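Local coordinates for protein GMP reductase (Trypanosoma brucei brucei, PDB 6JIG) that probably catalyses the irreversible NADPH-dependent deamination of GMP to IMP, and binds guanine nucleotides at a second site in its CBS domains, at residues L256-A261 and N270-L275. The protein carries 1 engineered substitution. Sequence-based numbering, arbitrary orientation.
Sequences LVVDIA and NMVKRL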
# COMPACT_ATOMS: atom_id res chain seq x y z
N LEU A 256 29.21 27.84 -27.71
CA LEU A 256 29.76 26.62 -27.14
C LEU A 256 29.56 26.65 -25.63
O LEU A 256 29.63 27.71 -25.00
CB LEU A 256 31.25 26.49 -27.45
CG LEU A 256 31.62 26.29 -28.91
CD1 LEU A 256 33.13 26.34 -29.06
CD2 LEU A 256 31.06 24.98 -29.43
N VAL A 257 29.33 25.48 -25.05
CA VAL A 257 29.14 25.36 -23.60
C VAL A 257 30.19 24.39 -23.07
O VAL A 257 30.09 23.18 -23.31
CB VAL A 257 27.73 24.90 -23.23
CG1 VAL A 257 27.58 24.82 -21.70
CG2 VAL A 257 26.67 25.82 -23.86
N VAL A 258 31.18 24.92 -22.36
CA VAL A 258 32.13 24.10 -21.62
C VAL A 258 31.42 23.58 -20.38
O VAL A 258 31.00 24.37 -19.54
CB VAL A 258 33.38 24.90 -21.22
CG1 VAL A 258 34.31 24.03 -20.39
CG2 VAL A 258 34.07 25.43 -22.44
N ASP A 259 31.29 22.26 -20.26
CA ASP A 259 30.40 21.69 -19.25
C ASP A 259 31.09 20.53 -18.56
O ASP A 259 31.26 19.46 -19.15
CB ASP A 259 29.07 21.24 -19.86
CG ASP A 259 28.00 20.98 -18.80
OD1 ASP A 259 28.33 21.02 -17.60
OD2 ASP A 259 26.83 20.73 -19.16
N ILE A 260 31.49 20.75 -17.30
CA ILE A 260 31.97 19.68 -16.44
C ILE A 260 31.37 19.88 -15.05
O ILE A 260 30.94 20.98 -14.68
CB ILE A 260 33.51 19.61 -16.35
CG1 ILE A 260 34.10 20.94 -15.90
CG2 ILE A 260 34.11 19.16 -17.69
CD1 ILE A 260 35.61 20.80 -15.66
N ALA A 261 31.32 18.80 -14.28
CA ALA A 261 30.64 18.85 -12.99
C ALA A 261 31.22 19.93 -12.09
O ALA A 261 30.48 20.68 -11.44
CB ALA A 261 30.71 17.48 -12.30
N ASN A 270 41.13 26.60 -18.06
CA ASN A 270 42.09 26.52 -19.15
C ASN A 270 41.41 26.18 -20.47
O ASN A 270 41.87 26.61 -21.54
CB ASN A 270 43.17 25.50 -18.81
CG ASN A 270 44.08 25.99 -17.70
OD1 ASN A 270 44.20 27.19 -17.48
ND2 ASN A 270 44.73 25.06 -17.00
N MET A 271 40.31 25.41 -20.43
CA MET A 271 39.55 25.17 -21.64
C MET A 271 38.91 26.46 -22.15
O MET A 271 38.91 26.72 -23.36
CB MET A 271 38.49 24.10 -21.40
CG MET A 271 37.80 23.61 -22.66
SD MET A 271 38.99 22.78 -23.75
CE MET A 271 37.95 22.44 -25.16
N VAL A 272 38.38 27.28 -21.24
CA VAL A 272 37.82 28.58 -21.64
C VAL A 272 38.90 29.45 -22.27
O VAL A 272 38.69 30.08 -23.31
CB VAL A 272 37.18 29.29 -20.44
CG1 VAL A 272 36.75 30.70 -20.86
CG2 VAL A 272 35.98 28.51 -19.92
N LYS A 273 40.07 29.52 -21.62
CA LYS A 273 41.16 30.31 -22.17
C LYS A 273 41.59 29.81 -23.54
O LYS A 273 41.85 30.60 -24.45
CB LYS A 273 42.35 30.30 -21.20
CG LYS A 273 42.15 31.18 -19.97
CD LYS A 273 43.37 31.11 -19.05
CE LYS A 273 43.25 32.08 -17.88
NZ LYS A 273 44.26 31.83 -16.80
N ARG A 274 41.65 28.48 -23.71
CA ARG A 274 42.02 27.92 -25.00
C ARG A 274 41.00 28.26 -26.08
O ARG A 274 41.37 28.59 -27.21
CB ARG A 274 42.17 26.40 -24.88
CG ARG A 274 42.81 25.73 -26.08
CD ARG A 274 43.58 24.48 -25.66
NE ARG A 274 42.80 23.66 -24.74
CZ ARG A 274 43.09 23.45 -23.45
NH1 ARG A 274 44.18 24.00 -22.91
NH2 ARG A 274 42.29 22.69 -22.71
N LEU A 275 39.72 28.20 -25.73
CA LEU A 275 38.67 28.48 -26.70
C LEU A 275 38.65 29.96 -27.09
O LEU A 275 38.42 30.29 -28.26
CB LEU A 275 37.31 28.06 -26.15
CG LEU A 275 37.14 26.54 -26.02
CD1 LEU A 275 35.93 26.22 -25.16
CD2 LEU A 275 37.02 25.89 -27.40
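Val258, on barrel strand 255-259, points outward to helix 266-277 and meets Met271, Val272 and Leu275. Both of its methyls touch Met271 CG, and of the two CG2 alone also meets Leu275 and Val272. With chi1 at 177°, CG1 is anti to the backbone N and CG2 anti to the carbonyl carbon, which aims both methyls at the helix. Val258 CG2 presses on Leu275 CD1 at 3.4 Å, tighter than a usual carbon contact. Val258 CG2 also lies 4.4 Å from Val272 CG2. Met271 CG sits 4.2 Å from Val258 CG1 and equally far from Val258 CG2. Met271 thus touches the valine fork with its CG methylene. Its chain then bends at chi2 (64°), and SD takes a weak hydrogen bond from Arg274 NH2 of the same helix. Leu275 uses both branches. CD1 goes to Val258, while Leu275 CD2 reaches Leu256 CD1 at 4.3 Å, two residues before Val258 on the same outer face of the strand. Val257 between them points away. Helix and strand run nearly antiparallel, at 158°, with axes 9.7 Å apart. This is the strand-to-helix half of a beta-alpha-beta unit of the TIM barrel, whose next strand, 285-291, adds Ile286 and Ala288 beside Leu275 and Val272. At the C-terminal end of the strand and just after it, Asp259, Ile260 and Ala261 belong to a predicted NAD(+) site, and Asp259 OD2 pairs with Lys309 and Asn53. Across the two segments the chemistry is wholly apolar and buried, so shape and close packing join helix to barrel here.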